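Local coordinates for protein agarase (Pseudoalteromonas fuliginea, PDB 6XJ9) that probably hydrolyses glycosidic bonds in agarose, acting as a GH50-family agarase, at residues W83-F93 with N129-H138. Residues are numbered along the deposited sequence; the frame is centred on the assembly and turned at random.
Sequences WSEFNDFNLAF and NTYYAKLDGH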
loop_
_atom_site.group_PDB
_atom_site.type_symbol
_atom_site.label_atom_id
_atom_site.label_comp_id
_atom_site.label_asym_id
_atom_site.label_seq_id
_atom_site.Cartn_x
_atom_site.Cartn_y
_atom_site.Cartn_z
ATOM N N TRP A 83 -21.531 35.492 -12.263
ATOM C CA TRP A 83 -20.160 35.298 -12.710
ATOM C C TRP A 83 -20.084 35.388 -14.234
ATOM O O TRP A 83 -19.082 34.984 -14.823
ATOM C CB TRP A 83 -19.588 33.968 -12.196
ATOM C CG TRP A 83 -19.525 33.794 -10.707
ATOM C CD1 TRP A 83 -19.470 34.766 -9.747
ATOM C CD2 TRP A 83 -19.463 32.540 -10.005
ATOM N NE1 TRP A 83 -19.395 34.202 -8.500
ATOM C CE2 TRP A 83 -19.392 32.838 -8.628
ATOM C CE3 TRP A 83 -19.472 31.197 -10.406
ATOM C CZ2 TRP A 83 -19.328 31.837 -7.657
ATOM C CZ3 TRP A 83 -19.409 30.213 -9.443
ATOM C CH2 TRP A 83 -19.339 30.531 -8.087
ATOM N N SER A 84 -21.150 35.937 -14.841
ATOM C CA SER A 84 -21.290 36.191 -16.270
ATOM C C SER A 84 -20.058 36.903 -16.821
ATOM O O SER A 84 -19.636 36.642 -17.946
ATOM C CB SER A 84 -22.519 37.036 -16.529
ATOM O OG SER A 84 -23.716 36.280 -16.434
ATOM N N GLU A 85 -19.514 37.820 -16.013
ATOM C CA GLU A 85 -18.439 38.728 -16.382
ATOM C C GLU A 85 -17.109 37.984 -16.512
ATOM O O GLU A 85 -16.127 38.559 -16.985
ATOM C CB GLU A 85 -18.383 39.861 -15.353
ATOM C CG GLU A 85 -16.988 40.231 -14.879
ATOM C CD GLU A 85 -16.946 40.837 -13.488
ATOM O OE1 GLU A 85 -17.957 40.724 -12.765
ATOM O OE2 GLU A 85 -15.898 41.412 -13.127
ATOM N N PHE A 86 -17.079 36.708 -16.094
ATOM C CA PHE A 86 -15.856 35.922 -16.175
ATOM C C PHE A 86 -15.931 34.956 -17.354
ATOM O O PHE A 86 -17.008 34.521 -17.746
ATOM C CB PHE A 86 -15.595 35.182 -14.863
ATOM C CG PHE A 86 -15.490 36.063 -13.644
ATOM C CD1 PHE A 86 -14.454 36.975 -13.508
ATOM C CD2 PHE A 86 -16.412 35.952 -12.616
ATOM C CE1 PHE A 86 -14.357 37.773 -12.375
ATOM C CE2 PHE A 86 -16.316 36.752 -11.489
ATOM C CZ PHE A 86 -15.293 37.662 -11.370
ATOM N N ASN A 87 -14.766 34.644 -17.922
ATOM C CA ASN A 87 -14.665 33.669 -18.996
ATOM C C ASN A 87 -13.375 32.879 -18.806
ATOM O O ASN A 87 -12.415 33.397 -18.238
ATOM C CB ASN A 87 -14.795 34.325 -20.376
ATOM C CG ASN A 87 -16.210 34.793 -20.653
ATOM O OD1 ASN A 87 -17.077 33.998 -21.017
ATOM N ND2 ASN A 87 -16.465 36.079 -20.460
ATOM N N ASP A 88 -13.391 31.615 -19.251
ATOM C CA ASP A 88 -12.202 30.778 -19.277
ATOM C C ASP A 88 -11.635 30.646 -17.863
ATOM O O ASP A 88 -10.458 30.922 -17.615
ATOM C CB ASP A 88 -11.190 31.310 -20.298
ATOM C CG ASP A 88 -9.974 30.420 -20.458
ATOM O OD1 ASP A 88 -10.121 29.203 -20.264
ATOM O OD2 ASP A 88 -8.887 30.955 -20.735
ATOM N N PHE A 89 -12.491 30.224 -16.926
ATOM C CA PHE A 89 -12.124 30.300 -15.522
ATOM C C PHE A 89 -12.493 29.004 -14.802
ATOM O O PHE A 89 -13.251 28.195 -15.327
ATOM C CB PHE A 89 -12.773 31.525 -14.868
ATOM C CG PHE A 89 -14.273 31.470 -14.713
ATOM C CD1 PHE A 89 -15.112 31.665 -15.800
ATOM C CD2 PHE A 89 -14.849 31.266 -13.466
ATOM C CE1 PHE A 89 -16.491 31.613 -15.650
ATOM C CE2 PHE A 89 -16.229 31.232 -13.314
ATOM C CZ PHE A 89 -17.048 31.407 -14.406
ATOM N N ASN A 90 -11.957 28.848 -13.586
ATOM C CA ASN A 90 -12.238 27.691 -12.751
ATOM C C ASN A 90 -12.541 28.136 -11.321
ATOM O O ASN A 90 -12.161 29.227 -10.894
ATOM C CB ASN A 90 -11.100 26.663 -12.785
ATOM C CG ASN A 90 -9.794 27.201 -12.245
ATOM O OD1 ASN A 90 -9.565 27.188 -11.039
ATOM N ND2 ASN A 90 -8.925 27.666 -13.133
ATOM N N LEU A 91 -13.228 27.250 -10.601
ATOM C CA LEU A 91 -13.550 27.403 -9.196
ATOM C C LEU A 91 -12.626 26.477 -8.404
ATOM O O LEU A 91 -12.562 25.276 -8.677
ATOM C CB LEU A 91 -15.024 27.015 -9.030
ATOM C CG LEU A 91 -15.530 26.846 -7.597
ATOM C CD1 LEU A 91 -15.458 28.157 -6.828
ATOM C CD2 LEU A 91 -16.955 26.309 -7.604
ATOM N N ALA A 92 -11.905 27.045 -7.431
ATOM C CA ALA A 92 -10.810 26.326 -6.796
ATOM C C ALA A 92 -11.003 26.298 -5.285
ATOM O O ALA A 92 -11.379 27.307 -4.688
ATOM C CB ALA A 92 -9.508 26.987 -7.161
ATOM N N PHE A 93 -10.724 25.135 -4.684
ATOM C CA PHE A 93 -10.812 24.950 -3.244
ATOM C C PHE A 93 -9.453 24.517 -2.705
ATOM O O PHE A 93 -8.844 23.581 -3.218
ATOM C CB PHE A 93 -11.853 23.879 -2.903
ATOM C CG PHE A 93 -13.260 24.144 -3.380
ATOM C CD1 PHE A 93 -13.604 23.988 -4.715
ATOM C CD2 PHE A 93 -14.253 24.533 -2.492
ATOM C CE1 PHE A 93 -14.902 24.220 -5.153
ATOM C CE2 PHE A 93 -15.550 24.766 -2.931
ATOM C CZ PHE A 93 -15.874 24.609 -4.260
ATOM N N ASN A 129 -3.982 20.986 -0.574
ATOM C CA ASN A 129 -3.826 20.884 -2.013
ATOM C C ASN A 129 -4.945 21.690 -2.656
ATOM O O ASN A 129 -5.938 22.001 -1.996
ATOM C CB ASN A 129 -3.845 19.418 -2.459
ATOM C CG ASN A 129 -2.649 18.664 -1.928
ATOM O OD1 ASN A 129 -1.556 18.763 -2.484
ATOM N ND2 ASN A 129 -2.832 17.941 -0.834
ATOM N N THR A 130 -4.781 22.012 -3.940
ATOM C CA THR A 130 -5.815 22.730 -4.667
ATOM C C THR A 130 -6.593 21.755 -5.546
ATOM O O THR A 130 -6.010 20.949 -6.273
ATOM C CB THR A 130 -5.264 23.972 -5.382
ATOM O OG1 THR A 130 -4.888 24.899 -4.363
ATOM C CG2 THR A 130 -6.287 24.647 -6.268
ATOM N N TYR A 131 -7.922 21.848 -5.435
ATOM C CA TYR A 131 -8.881 21.074 -6.204
ATOM C C TYR A 131 -9.703 22.053 -7.028
ATOM O O TYR A 131 -10.249 23.011 -6.483
ATOM C CB TYR A 131 -9.755 20.248 -5.259
ATOM C CG TYR A 131 -8.936 19.336 -4.385
ATOM C CD1 TYR A 131 -8.305 19.810 -3.240
ATOM C CD2 TYR A 131 -8.739 18.009 -4.740
ATOM C CE1 TYR A 131 -7.517 18.979 -2.456
ATOM C CE2 TYR A 131 -7.955 17.169 -3.968
ATOM C CZ TYR A 131 -7.350 17.651 -2.820
ATOM O OH TYR A 131 -6.585 16.802 -2.074
ATOM N N TYR A 132 -9.758 21.831 -8.343
ATOM C CA TYR A 132 -10.394 22.823 -9.192
ATOM C C TYR A 132 -11.412 22.171 -10.123
ATOM O O TYR A 132 -11.319 20.988 -10.451
ATOM C CB TYR A 132 -9.334 23.652 -9.921
ATOM C CG TYR A 132 -8.570 22.870 -10.957
ATOM C CD1 TYR A 132 -9.115 22.629 -12.213
ATOM C CD2 TYR A 132 -7.306 22.369 -10.685
ATOM C CE1 TYR A 132 -8.428 21.902 -13.171
ATOM C CE2 TYR A 132 -6.604 21.646 -11.640
ATOM C CZ TYR A 132 -7.170 21.414 -12.883
ATOM O OH TYR A 132 -6.495 20.704 -13.835
ATOM N N ALA A 133 -12.400 22.970 -10.523
ATOM C CA ALA A 133 -13.411 22.575 -11.482
ATOM C C ALA A 133 -13.583 23.712 -12.485
ATOM O O ALA A 133 -13.955 24.816 -12.096
ATOM C CB ALA A 133 -14.696 22.291 -10.739
ATOM N N LYS A 134 -13.276 23.441 -13.760
ATOM C CA LYS A 134 -13.418 24.428 -14.822
ATOM C C LYS A 134 -14.902 24.701 -15.029
ATOM O O LYS A 134 -15.688 23.769 -15.169
ATOM C CB LYS A 134 -12.829 23.916 -16.144
ATOM C CG LYS A 134 -11.307 23.866 -16.240
ATOM C CD LYS A 134 -10.814 23.121 -17.476
ATOM C CE LYS A 134 -11.228 21.667 -17.505
ATOM N NZ LYS A 134 -10.254 20.798 -18.210
ATOM N N LEU A 135 -15.279 25.984 -15.035
ATOM C CA LEU A 135 -16.683 26.342 -15.173
ATOM C C LEU A 135 -16.958 26.839 -16.587
ATOM O O LEU A 135 -18.102 26.834 -17.027
ATOM C CB LEU A 135 -17.061 27.374 -14.101
ATOM C CG LEU A 135 -17.128 26.811 -12.678
ATOM C CD1 LEU A 135 -17.591 27.851 -11.666
ATOM C CD2 LEU A 135 -18.018 25.581 -12.625
ATOM N N ASP A 136 -15.893 27.242 -17.289
ATOM C CA ASP A 136 -15.985 27.791 -18.634
ATOM C C ASP A 136 -14.620 27.676 -19.306
ATOM O O ASP A 136 -13.592 27.827 -18.652
ATOM C CB ASP A 136 -16.450 29.252 -18.617
ATOM C CG ASP A 136 -16.441 29.918 -19.988
ATOM O OD1 ASP A 136 -17.424 29.754 -20.733
ATOM O OD2 ASP A 136 -15.440 30.591 -20.301
ATOM N N GLY A 137 -14.633 27.397 -20.612
ATOM C CA GLY A 137 -13.421 27.400 -21.416
ATOM C C GLY A 137 -12.820 26.005 -21.569
ATOM O O GLY A 137 -13.330 25.035 -21.004
ATOM N N HIS A 138 -11.729 25.929 -22.346
ATOM C CA HIS A 138 -10.974 24.699 -22.542
ATOM C C HIS A 138 -11.870 23.626 -23.165
ATOM O O HIS A 138 -12.542 23.891 -24.162
ATOM C CB HIS A 138 -10.228 24.308 -21.249
ATOM C CG HIS A 138 -9.067 25.195 -20.928
ATOM N ND1 HIS A 138 -7.982 24.756 -20.195
ATOM C CD2 HIS A 138 -8.802 26.482 -21.250
ATOM C CE1 HIS A 138 -7.109 25.737 -20.066
ATOM N NE2 HIS A 138 -7.584 26.809 -20.707
#
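F93 and Y131, then L91 and A133, form the hydrogen-bonded pairs of two antiparallel strands, 89-93 and 129-134, in the CBM-like domain. Each pair closes with two backbone bonds, such as F93 N to Y131 O at 2.8 Å. Strand 89-97 also bonds to strand 199-210, through N90 with R209 and A92 with S207, which sets it between strands 128-134 and 199-210.

Just past the last bridge pair, N90 with K134, the 129-138 segment carries one extra residue, and the chains stay together. The D136 side chain runs back to the other segment. Its CB touches the F89 ring, 3.8 Å from CE1. With D136 CG anti to its own backbone N (chi1 175°) and 3.6 Å from D88 N, the carboxylate lies against the N87-D88 backbone. OD2 takes the D88 N-H on its anti lone pair, nearly straight at 170°, though the modelled length is doubtfully short. Replacing D136 with an alanine removes OD2, so the D88 N-H would probably lose this acceptor, if that bond is real, and the loop leading into strand 89-93 some of its hold.

Next door, L135 N bonds to F89 O, 3.0 Å away, and D136 N gives the same oxygen a weak second bond. L135 CB lies over one face of the F89 ring, while its CD1 reaches W83 CZ3 at 3.7 Å and L91 CB at 3.8 Å.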